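Local coordinates for ChrR-like cupin domain-containing protein (Ralstonia eutropha, PDB 3CJX) that is of unknown function but has a cupin-like fold and belongs to a family of ChrR-like cupin domain proteins, at residues P34-M37 and G42-V45; G72-T77 and C88-P93; C119-N122 and T128-G131; V137-V142 and Y155-V160. All coordinates share one frame; numbering follows the deposited sequence.

Interaction 1 (P34-M37 and G42-V45); sequences PLFM and GLMV
F36 and V45 face each other as an antiparallel hydrogen-bonded pair, and their side chains leave the same face of the sheet with F36 CB 3.9 Å from V45 CB. Because CG of F36 stands anti to its backbone N (chi1 -175°), the ring is carried past V45 toward L43, where F36 CE2 comes to 4.3 Å from L43 CD2. The branched V45 thus covers the root of the phenylalanine while L43 meets its outer part. On the other face lies the non-hydrogen-bonded pair M37 and M44, both present as selenomethionine, whose side chains meet at a slant. M37 bends at chi2 and again at chi3, which brings its CE methyl beside the chain of M44, 3.5 Å from M44 SE and 3.7 Å from M44 CB. Long unbranched chains suit this buried layer because they can bend to fill it, and both also touch I138 of helix 135-148. A classic beta bulge interrupts the hairpin formed by strands 30-38 and 43-50: L35 and F36 are both set against V45. F36 N donates to V45 O at 3.1 Å with a nearly straight N-H (170°). L35 N reaches the same V45 O at 3.2 Å, but the bond is weak. Beyond it, L35 CD1 and V45 CG1 make a loose apolar contact. The chemistry implies a division of labour: backbone bonds, one carbonyl oxygen taking one good and one weak N-H, set the strand pairing, while purely apolar side chains pack each face without directional demands.

Interaction 2 (G72-T77 and C88-P93); sequences GCWYYT and CYLYEP
L90 reaches across from strand 88-92 to W74 and Y76 of strand 73-76, joining the two sheets of the cupin-like beta sandwich. The strand segments run within 26° of parallel but 10.7 Å apart at their closest, so side chains alone span the gap. The apolar part centres on one methyl. L90 CD2 is 3.6 Å from W74 CH2 and equally 3.6 Å from Y76 CE2. It approaches the indole at its edge, near the ring plane, and with CG anti to the backbone N (chi1 172°) the leucine can extend far enough to do so. A compact branched residue suits a spot where two large rings converge from the facing sheet. The aromatic part lies within strand 73-76 and its sheet: W74 CZ3 sits 3.4 Å above the plane of the Y76 ring, over its centre, while F100 stacks on W74 and H98 on Y76. Broad flat rings suit the space between strands this far apart. The polar part lies further along the strands, where a glycerol, probably from the crystallisation liquor, lies about 3 Å from the Y76 side chain and may mark a pocket. There the E92 carboxylate divides its oxygens, OE2 accepting a hydrogen bond with H98 ND1. Its extended chain carries the other oxygen to the tyrosine, and Y76 OH makes a weak hydrogen bond to E92 OE1 at 2.7 Å, with ring and carboxylate planes 40° apart.

Interaction 3 (C119-N122 and T128-G131); sequences CNVN and TYLG
The Y129 ring presents its edge to V121, whose CG1 lies near the ring plane, 3.7 Å from Y129 CE1. One face of the same ring is covered by its own strand: G131 N sits 3.7 Å above the plane, over the ring centre. With CG anti to the backbone N (chi1 168°), the ring leans forward along its own strand, toward G131. The side chains of V121 and Y129 cross at about a right angle, and the CG1 methyl alone makes the contact. The other flat group is the N122 amide, turned out of the ring contact. Its OD1 is hydrogen-bonded with H59 ND1 of the adjoining strand 58-61, and its ND2 makes a weak bond to S133 OG, so an asparagine suits a position that needs both an acceptor and a donor. At the root of this side chain, N122 CB lies 3.3 Å from G131 O, against the backbone of the opposing strand. The strands themselves are joined through the N122 backbone. N122 N donates to G131 O at 2.7 Å, and L130 N donates to N122 O at 2.7 Å. L130 and G131 thus both stand against N122, a classic beta bulge in the hairpin of strands 120-123 and 129-133, the latter an outermost strand of the antiparallel sheet in this cupin-like fold.

Interaction 4 (V137-V142 and Y155-V160); sequences VIKNWV and YIAAAV
Y155, just before strand 156-157, reaches toward helix 135-148, meeting K139 at its hydroxyl and V142 near CE1. Its CG occupies the crowded position between the backbone N and the carbonyl carbon (chi1 66°), which points the ring toward the helix. V142 comes at a slant, with CG1 3.6 Å from Y155 CE1. A short branched side chain suits this buried spot close to the helix backbone, where its CG1 methyl packs against the ring. P34 of strand 30-38 touches both V142 and Y155, so the pair belongs to the layer where the helix covers the mixed sheet. Strand 156-157 is an outermost strand of that sheet, parallel to its neighbour 30-38, and in this cupin-like fold helix 135-148 lies over the face of the sheet that carries M37 and M44. K139 works differently. Its chain runs straight as far as CE and bends only at chi4 (-59°), so the aliphatic part lies beside the end of the tyrosine: K139 CE is at the ring edge, near its plane, and 3.9 Å from A157 CB. A methyl is all that the strand offers here, leaving room for the lysine to pass. K139 NZ then makes a weak hydrogen bond to Y155 OH at 3.3 Å. Its stronger partner is D143, one helical turn on, whose OD2 takes the lysine in a salt bridge while OD1 is hydrogen-bonded with Y155 OH.

Interactions 1 and 4 lie closest together, with centres 7 Å apart, and are joined: strand 30-38 of interaction 1 is the parallel neighbour of strand 156-157 of interaction 4, probably bonded to it by L35 O to I156 N and I156 O to M37 N. Interactions 1, 2 and 4 are partly buried, whereas interaction 3 is a surface contact. Interactions 1 and 3 are both hairpins with a classic bulge, joined mainly through the backbone. Interactions 2 and 4 instead bridge separated elements by side chains, combining apolar packing with a weak tyrosine hydrogen bond, and lie on opposite sides of the chain's centre.

Interaction 1 (P34-M37 and G42-V45)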
loop_
_atom_site.group_PDB
_atom_site.type_symbol
_atom_site.label_atom_id
_atom_site.label_comp_id
_atom_site.label_asym_id
_atom_site.label_seq_id
_atom_site.Cartn_x
_atom_site.Cartn_y
_atom_site.Cartn_z
ATOM N N PRO A 34 7.578 0.104 -2.942
ATOM C CA PRO A 34 6.739 0.495 -4.054
ATOM C C PRO A 34 7.085 -0.290 -5.303
ATOM O O PRO A 34 8.236 -0.658 -5.491
ATOM C CB PRO A 34 7.087 1.976 -4.244
ATOM C CG PRO A 34 8.478 2.083 -3.777
ATOM C CD PRO A 34 8.608 1.119 -2.656
ATOM N N LEU A 35 6.076 -0.566 -6.119
ATOM C CA LEU A 35 6.237 -1.285 -7.380
ATOM C C LEU A 35 5.796 -0.403 -8.560
ATOM O O LEU A 35 6.614 -0.064 -9.422
ATOM C CB LEU A 35 5.460 -2.614 -7.337
ATOM C CG LEU A 35 5.784 -3.445 -6.088
ATOM C CD1 LEU A 35 4.912 -4.684 -5.977
ATOM C CD2 LEU A 35 7.274 -3.800 -6.112
ATOM N N PHE A 36 4.521 -0.005 -8.556
ATOM C CA PHE A 36 3.941 0.809 -9.623
ATOM C C PHE A 36 3.117 1.955 -9.050
ATOM O O PHE A 36 2.257 1.724 -8.222
ATOM C CB PHE A 36 3.062 -0.063 -10.524
ATOM C CG PHE A 36 2.512 0.658 -11.709
ATOM C CD1 PHE A 36 3.228 0.712 -12.885
ATOM C CD2 PHE A 36 1.284 1.292 -11.648
ATOM C CE1 PHE A 36 2.734 1.380 -13.978
ATOM C CE2 PHE A 36 0.788 1.968 -12.734
ATOM C CZ PHE A 36 1.505 2.012 -13.897
HETATM N N MSE A 37 3.370 3.185 -9.509
HETATM C CA MSE A 37 2.640 4.370 -9.025
HETATM C C MSE A 37 2.204 5.294 -10.149
HETATM O O MSE A 37 3.035 5.844 -10.869
HETATM C CB MSE A 37 3.493 5.148 -8.051
HETATM C CG MSE A 37 4.156 4.250 -7.076
HETATM SE SE MSE A 37 4.351 5.069 -5.393
HETATM C CE MSE A 37 2.532 4.752 -4.789
ATOM N N GLY A 42 -4.783 7.408 -10.552
ATOM C CA GLY A 42 -5.052 6.943 -9.203
ATOM C C GLY A 42 -4.872 5.440 -9.085
ATOM O O GLY A 42 -5.852 4.700 -8.927
ATOM N N LEU A 43 -3.630 4.978 -9.193
ATOM C CA LEU A 43 -3.360 3.545 -9.074
ATOM C C LEU A 43 -1.989 3.279 -8.453
ATOM O O LEU A 43 -1.009 3.916 -8.831
ATOM C CB LEU A 43 -3.453 2.898 -10.456
ATOM C CG LEU A 43 -3.200 1.394 -10.510
ATOM C CD1 LEU A 43 -4.202 0.612 -9.633
ATOM C CD2 LEU A 43 -3.289 0.985 -11.960
HETATM N N MSE A 44 -1.931 2.377 -7.477
HETATM C CA MSE A 44 -0.648 1.992 -6.898
HETATM C C MSE A 44 -0.625 0.506 -6.681
HETATM O O MSE A 44 -1.591 -0.042 -6.166
HETATM C CB MSE A 44 -0.376 2.584 -5.522
HETATM C CG MSE A 44 -1.119 3.784 -5.147
HETATM SE SE MSE A 44 -0.575 4.311 -3.349
HETATM C CE MSE A 44 -2.266 3.993 -2.442
ATOM N N VAL A 45 0.480 -0.131 -7.048
ATOM C CA VAL A 45 0.674 -1.539 -6.799
ATOM C C VAL A 45 1.861 -1.582 -5.846
ATOM O O VAL A 45 2.942 -1.137 -6.204
ATOM C CB VAL A 45 0.929 -2.313 -8.098
ATOM C CG1 VAL A 45 1.078 -3.821 -7.808
ATOM C CG2 VAL A 45 -0.189 -2.046 -9.086
#

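Interaction 2 (G72-T77 and C88-P93)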
loop_
_atom_site.group_PDB
_atom_site.type_symbol
_atom_site.label_atom_id
_atom_site.label_comp_id
_atom_site.label_asym_id
_atom_site.label_seq_id
_atom_site.Cartn_x
_atom_site.Cartn_y
_atom_site.Cartn_z
ATOM N N GLY A 72 1.467 -14.261 7.187
ATOM C CA GLY A 72 1.046 -13.599 8.404
ATOM C C GLY A 72 -0.441 -13.697 8.625
ATOM O O GLY A 72 -1.073 -14.683 8.256
ATOM N N CYS A 73 -0.984 -12.662 9.255
ATOM C CA CYS A 73 -2.395 -12.591 9.539
ATOM C C CYS A 73 -2.870 -11.153 9.752
ATOM O O CYS A 73 -2.169 -10.323 10.357
ATOM C CB CYS A 73 -2.722 -13.416 10.783
ATOM S SG CYS A 73 -4.446 -13.200 11.327
ATOM N N TRP A 74 -4.059 -10.859 9.237
ATOM C CA TRP A 74 -4.685 -9.567 9.456
ATOM C C TRP A 74 -6.186 -9.680 9.280
ATOM O O TRP A 74 -6.680 -10.623 8.654
ATOM C CB TRP A 74 -4.121 -8.503 8.538
ATOM C CG TRP A 74 -4.490 -8.625 7.084
ATOM C CD1 TRP A 74 -3.759 -9.226 6.101
ATOM C CD2 TRP A 74 -5.649 -8.077 6.442
ATOM N NE1 TRP A 74 -4.402 -9.108 4.903
ATOM C CE2 TRP A 74 -5.563 -8.410 5.082
ATOM C CE3 TRP A 74 -6.752 -7.347 6.889
ATOM C CZ2 TRP A 74 -6.527 -8.026 4.155
ATOM C CZ3 TRP A 74 -7.723 -6.968 5.969
ATOM C CH2 TRP A 74 -7.606 -7.314 4.620
ATOM N N TYR A 75 -6.911 -8.733 9.859
ATOM C CA TYR A 75 -8.365 -8.731 9.777
ATOM C C TYR A 75 -8.929 -7.327 9.909
ATOM O O TYR A 75 -8.275 -6.416 10.423
ATOM C CB TYR A 75 -8.949 -9.596 10.889
ATOM C CG TYR A 75 -8.720 -9.029 12.271
ATOM C CD1 TYR A 75 -7.518 -9.257 12.944
ATOM C CD2 TYR A 75 -9.692 -8.249 12.901
ATOM C CE1 TYR A 75 -7.288 -8.726 14.195
ATOM C CE2 TYR A 75 -9.462 -7.700 14.144
ATOM C CZ TYR A 75 -8.255 -7.952 14.790
ATOM O OH TYR A 75 -7.998 -7.435 16.041
ATOM N N TYR A 76 -10.150 -7.167 9.430
ATOM C CA TYR A 76 -10.829 -5.896 9.510
ATOM C C TYR A 76 -11.646 -5.954 10.792
ATOM O O TYR A 76 -12.322 -6.941 11.061
ATOM C CB TYR A 76 -11.718 -5.615 8.287
ATOM C CG TYR A 76 -11.009 -5.216 6.993
ATOM C CD1 TYR A 76 -10.000 -4.252 6.986
ATOM C CD2 TYR A 76 -11.449 -5.692 5.758
ATOM C CE1 TYR A 76 -9.386 -3.848 5.797
ATOM C CE2 TYR A 76 -10.858 -5.274 4.563
ATOM C CZ TYR A 76 -9.826 -4.359 4.593
ATOM O OH TYR A 76 -9.214 -3.987 3.419
ATOM N N THR A 77 -11.559 -4.898 11.591
ATOM C CA THR A 77 -12.281 -4.792 12.862
ATOM C C THR A 77 -13.718 -5.304 12.825
ATOM O O THR A 77 -14.181 -5.958 13.740
ATOM C CB THR A 77 -12.378 -3.307 13.270
ATOM O OG1 THR A 77 -11.069 -2.733 13.301
ATOM C CG2 THR A 77 -13.061 -3.155 14.612
ATOM N N CYS A 88 -4.545 -15.997 0.998
ATOM C CA CYS A 88 -5.865 -15.367 0.928
ATOM C C CYS A 88 -5.921 -14.144 0.011
ATOM O O CYS A 88 -5.003 -13.331 -0.029
ATOM C CB CYS A 88 -6.346 -14.966 2.319
ATOM S SG CYS A 88 -6.642 -16.395 3.404
ATOM N N TYR A 89 -7.003 -14.035 -0.727
ATOM C CA TYR A 89 -7.256 -12.885 -1.578
ATOM C C TYR A 89 -8.525 -12.185 -1.089
ATOM O O TYR A 89 -9.437 -12.802 -0.554
ATOM C CB TYR A 89 -7.396 -13.309 -3.036
ATOM C CG TYR A 89 -8.065 -12.293 -3.919
ATOM C CD1 TYR A 89 -7.354 -11.256 -4.490
ATOM C CD2 TYR A 89 -9.418 -12.388 -4.205
ATOM C CE1 TYR A 89 -7.973 -10.338 -5.300
ATOM C CE2 TYR A 89 -10.042 -11.478 -5.023
ATOM C CZ TYR A 89 -9.319 -10.461 -5.563
ATOM O OH TYR A 89 -9.968 -9.569 -6.341
ATOM N N LEU A 90 -8.545 -10.876 -1.258
ATOM C CA LEU A 90 -9.676 -10.036 -0.905
ATOM C C LEU A 90 -9.924 -8.993 -1.981
ATOM O O LEU A 90 -9.004 -8.318 -2.407
ATOM C CB LEU A 90 -9.377 -9.275 0.388
ATOM C CG LEU A 90 -10.400 -8.208 0.767
ATOM C CD1 LEU A 90 -11.663 -8.904 1.243
ATOM C CD2 LEU A 90 -9.834 -7.291 1.826
ATOM N N TYR A 91 -11.173 -8.867 -2.395
ATOM C CA TYR A 91 -11.602 -7.799 -3.288
ATOM C C TYR A 91 -12.429 -6.877 -2.417
ATOM O O TYR A 91 -13.351 -7.330 -1.741
ATOM C CB TYR A 91 -12.463 -8.307 -4.422
ATOM C CG TYR A 91 -13.223 -7.209 -5.135
ATOM C CD1 TYR A 91 -12.661 -6.519 -6.198
ATOM C CD2 TYR A 91 -14.514 -6.879 -4.752
ATOM C CE1 TYR A 91 -13.367 -5.515 -6.859
ATOM C CE2 TYR A 91 -15.224 -5.878 -5.394
ATOM C CZ TYR A 91 -14.652 -5.194 -6.452
ATOM O OH TYR A 91 -15.395 -4.199 -7.087
ATOM N N GLU A 92 -12.096 -5.593 -2.414
ATOM C CA GLU A 92 -12.846 -4.613 -1.639
ATOM C C GLU A 92 -13.351 -3.569 -2.658
ATOM O O GLU A 92 -12.554 -2.997 -3.399
ATOM C CB GLU A 92 -11.901 -3.962 -0.645
ATOM C CG GLU A 92 -12.445 -3.794 0.755
ATOM C CD GLU A 92 -11.512 -2.916 1.613
ATOM O OE1 GLU A 92 -10.298 -2.833 1.264
ATOM O OE2 GLU A 92 -11.980 -2.308 2.619
ATOM N N PRO A 93 -14.664 -3.351 -2.740
ATOM C CA PRO A 93 -15.075 -2.371 -3.743
ATOM C C PRO A 93 -14.916 -0.934 -3.280
ATOM O O PRO A 93 -14.638 -0.672 -2.110
ATOM C CB PRO A 93 -16.561 -2.687 -3.940
ATOM C CG PRO A 93 -17.001 -3.210 -2.631
ATOM C CD PRO A 93 -15.818 -3.928 -2.030
#

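Interaction 3 (C119-N122 and T128-G131)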
loop_
_atom_site.group_PDB
_atom_site.type_symbol
_atom_site.label_atom_id
_atom_site.label_comp_id
_atom_site.label_asym_id
_atom_site.label_seq_id
_atom_site.Cartn_x
_atom_site.Cartn_y
_atom_site.Cartn_z
ATOM N N CYS A 119 -8.315 6.867 -4.248
ATOM C CA CYS A 119 -7.712 7.488 -3.117
ATOM C C CYS A 119 -8.237 6.916 -1.798
ATOM O O CYS A 119 -9.259 6.221 -1.750
ATOM C CB CYS A 119 -8.009 8.973 -3.265
ATOM S SG CYS A 119 -7.572 9.958 -1.953
ATOM N N ASN A 120 -7.499 7.207 -0.742
ATOM C CA ASN A 120 -7.909 6.775 0.578
ATOM C C ASN A 120 -8.228 8.001 1.396
ATOM O O ASN A 120 -7.476 8.964 1.444
ATOM C CB ASN A 120 -6.879 5.847 1.244
ATOM C CG ASN A 120 -6.950 4.409 0.710
ATOM O OD1 ASN A 120 -7.692 4.120 -0.230
ATOM N ND2 ASN A 120 -6.195 3.508 1.323
ATOM N N VAL A 121 -9.429 8.001 1.971
ATOM C CA VAL A 121 -9.852 9.121 2.805
ATOM C C VAL A 121 -9.860 8.501 4.189
ATOM O O VAL A 121 -10.527 7.493 4.415
ATOM C CB VAL A 121 -11.231 9.712 2.415
ATOM C CG1 VAL A 121 -11.515 10.967 3.234
ATOM C CG2 VAL A 121 -11.255 10.024 0.948
ATOM N N ASN A 122 -9.113 9.117 5.099
ATOM C CA ASN A 122 -8.898 8.581 6.449
ATOM C C ASN A 122 -9.773 9.204 7.515
ATOM O O ASN A 122 -9.862 10.431 7.614
ATOM C CB ASN A 122 -7.420 8.757 6.815
ATOM C CG ASN A 122 -6.486 8.061 5.812
ATOM O OD1 ASN A 122 -6.727 6.923 5.409
ATOM N ND2 ASN A 122 -5.433 8.752 5.396
ATOM N N THR A 128 -14.448 11.318 12.339
ATOM C CA THR A 128 -13.680 12.544 12.154
ATOM C C THR A 128 -12.620 12.358 11.071
ATOM O O THR A 128 -11.792 11.445 11.128
ATOM C CB THR A 128 -12.987 12.996 13.470
ATOM O OG1 THR A 128 -13.986 13.267 14.462
ATOM C CG2 THR A 128 -12.128 14.253 13.243
ATOM N N TYR A 129 -12.654 13.242 10.091
ATOM C CA TYR A 129 -11.710 13.216 8.989
ATOM C C TYR A 129 -10.287 13.495 9.476
ATOM O O TYR A 129 -10.064 14.479 10.165
ATOM C CB TYR A 129 -12.155 14.248 7.951
ATOM C CG TYR A 129 -11.145 14.550 6.901
ATOM C CD1 TYR A 129 -11.051 13.778 5.743
ATOM C CD2 TYR A 129 -10.290 15.637 7.045
ATOM C CE1 TYR A 129 -10.109 14.081 4.763
ATOM C CE2 TYR A 129 -9.364 15.944 6.090
ATOM C CZ TYR A 129 -9.272 15.173 4.956
ATOM O OH TYR A 129 -8.326 15.506 4.035
ATOM N N LEU A 130 -9.348 12.617 9.119
ATOM C CA LEU A 130 -7.935 12.739 9.494
ATOM C C LEU A 130 -7.043 13.261 8.342
ATOM O O LEU A 130 -6.129 14.063 8.571
ATOM C CB LEU A 130 -7.380 11.382 9.944
ATOM C CG LEU A 130 -7.809 10.771 11.276
ATOM C CD1 LEU A 130 -7.226 9.362 11.388
ATOM C CD2 LEU A 130 -7.381 11.619 12.468
ATOM N N GLY A 131 -7.298 12.774 7.125
ATOM C CA GLY A 131 -6.544 13.169 5.931
ATOM C C GLY A 131 -6.816 12.284 4.713
ATOM O O GLY A 131 -7.591 11.327 4.768
#

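Interaction 4 (V137-V142 and Y155-V160)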
loop_
_atom_site.group_PDB
_atom_site.type_symbol
_atom_site.label_atom_id
_atom_site.label_comp_id
_atom_site.label_asym_id
_atom_site.label_seq_id
_atom_site.Cartn_x
_atom_site.Cartn_y
_atom_site.Cartn_z
ATOM N N VAL A 137 0.381 11.575 -2.922
ATOM C CA VAL A 137 0.851 11.784 -1.554
ATOM C C VAL A 137 1.832 10.695 -1.147
ATOM O O VAL A 137 2.912 10.978 -0.611
ATOM C CB VAL A 137 -0.327 11.836 -0.530
ATOM C CG1 VAL A 137 0.202 11.740 0.913
ATOM C CG2 VAL A 137 -1.180 13.099 -0.719
ATOM N N ILE A 138 1.455 9.451 -1.420
ATOM C CA ILE A 138 2.285 8.304 -1.089
ATOM C C ILE A 138 3.604 8.380 -1.844
ATOM O O ILE A 138 4.665 8.132 -1.256
ATOM C CB ILE A 138 1.582 6.962 -1.354
ATOM C CG1 ILE A 138 0.304 6.844 -0.527
ATOM C CG2 ILE A 138 2.481 5.818 -0.954
ATOM C CD1 ILE A 138 0.536 6.988 0.966
ATOM N N LYS A 139 3.549 8.762 -3.116
ATOM C CA LYS A 139 4.772 8.903 -3.909
ATOM C C LYS A 139 5.719 9.923 -3.290
ATOM O O LYS A 139 6.922 9.691 -3.236
ATOM C CB LYS A 139 4.466 9.290 -5.361
ATOM C CG LYS A 139 5.680 9.190 -6.306
ATOM C CD LYS A 139 5.272 9.430 -7.766
ATOM C CE LYS A 139 6.427 9.266 -8.745
ATOM N NZ LYS A 139 7.573 10.194 -8.476
ATOM N N ASN A 140 5.183 11.049 -2.830
ATOM C CA ASN A 140 6.029 12.059 -2.166
ATOM C C ASN A 140 6.747 11.468 -0.950
ATOM O O ASN A 140 7.953 11.684 -0.797
ATOM C CB ASN A 140 5.250 13.324 -1.784
ATOM C CG ASN A 140 4.790 14.119 -3.004
ATOM O OD1 ASN A 140 4.828 13.636 -4.138
ATOM N ND2 ASN A 140 4.351 15.342 -2.772
ATOM N N TRP A 141 6.039 10.734 -0.092
ATOM C CA TRP A 141 6.716 10.123 1.050
ATOM C C TRP A 141 7.743 9.115 0.561
ATOM O O TRP A 141 8.856 9.063 1.093
ATOM C CB TRP A 141 5.757 9.436 2.023
ATOM C CG TRP A 141 6.508 8.807 3.155
ATOM C CD1 TRP A 141 6.875 9.400 4.324
ATOM C CD2 TRP A 141 7.029 7.479 3.199
ATOM N NE1 TRP A 141 7.573 8.516 5.101
ATOM C CE2 TRP A 141 7.691 7.333 4.426
ATOM C CE3 TRP A 141 7.000 6.398 2.313
ATOM C CZ2 TRP A 141 8.303 6.155 4.799
ATOM C CZ3 TRP A 141 7.601 5.229 2.685
ATOM C CH2 TRP A 141 8.243 5.110 3.915
ATOM N N VAL A 142 7.379 8.321 -0.449
ATOM C CA VAL A 142 8.311 7.318 -0.996
ATOM C C VAL A 142 9.622 7.965 -1.455
ATOM O O VAL A 142 10.705 7.565 -1.025
ATOM C CB VAL A 142 7.703 6.527 -2.202
ATOM C CG1 VAL A 142 8.819 5.806 -2.996
ATOM C CG2 VAL A 142 6.581 5.565 -1.740
ATOM N N TYR A 155 11.397 1.955 -8.594
ATOM C CA TYR A 155 10.021 1.510 -8.819
ATOM C C TYR A 155 9.514 2.111 -10.146
ATOM O O TYR A 155 10.169 2.957 -10.745
ATOM C CB TYR A 155 9.115 1.861 -7.621
ATOM C CG TYR A 155 8.924 3.346 -7.407
ATOM C CD1 TYR A 155 9.814 4.069 -6.624
ATOM C CD2 TYR A 155 7.858 4.026 -7.995
ATOM C CE1 TYR A 155 9.659 5.423 -6.430
ATOM C CE2 TYR A 155 7.690 5.389 -7.808
ATOM C CZ TYR A 155 8.602 6.083 -7.024
ATOM O OH TYR A 155 8.490 7.438 -6.833
ATOM N N ILE A 156 8.355 1.658 -10.604
ATOM C CA ILE A 156 7.798 2.129 -11.861
ATOM C C ILE A 156 6.788 3.242 -11.594
ATOM O O ILE A 156 5.969 3.131 -10.676
ATOM C CB ILE A 156 7.096 1.000 -12.609
ATOM C CG1 ILE A 156 8.017 -0.208 -12.738
ATOM C CG2 ILE A 156 6.615 1.491 -13.969
ATOM C CD1 ILE A 156 9.296 0.099 -13.383
ATOM N N ALA A 157 6.852 4.306 -12.397
ATOM C CA ALA A 157 5.974 5.447 -12.235
ATOM C C ALA A 157 5.467 5.928 -13.580
ATOM O O ALA A 157 6.198 5.931 -14.551
ATOM C CB ALA A 157 6.708 6.572 -11.523
ATOM N N ALA A 158 4.200 6.321 -13.627
ATOM C CA ALA A 158 3.591 6.843 -14.843
ATOM C C ALA A 158 3.775 8.357 -14.830
ATOM O O ALA A 158 3.525 8.995 -13.810
ATOM C CB ALA A 158 2.116 6.478 -14.891
ATOM N N ALA A 159 4.247 8.929 -15.932
ATOM C CA ALA A 159 4.410 10.398 -16.035
ATOM C C ALA A 159 3.065 11.100 -16.275
ATOM O O ALA A 159 2.099 10.478 -16.713
ATOM C CB ALA A 159 5.414 10.774 -17.152
ATOM N N VAL A 160 3.019 12.395 -15.981
ATOM C CA VAL A 160 1.795 13.167 -16.158
ATOM C C VAL A 160 1.503 13.340 -17.633
ATOM O O VAL A 160 2.427 13.552 -18.409
ATOM C CB VAL A 160 1.885 14.577 -15.526
ATOM C CG1 VAL A 160 2.928 15.440 -16.252
ATOM C CG2 VAL A 160 0.512 15.249 -15.540
#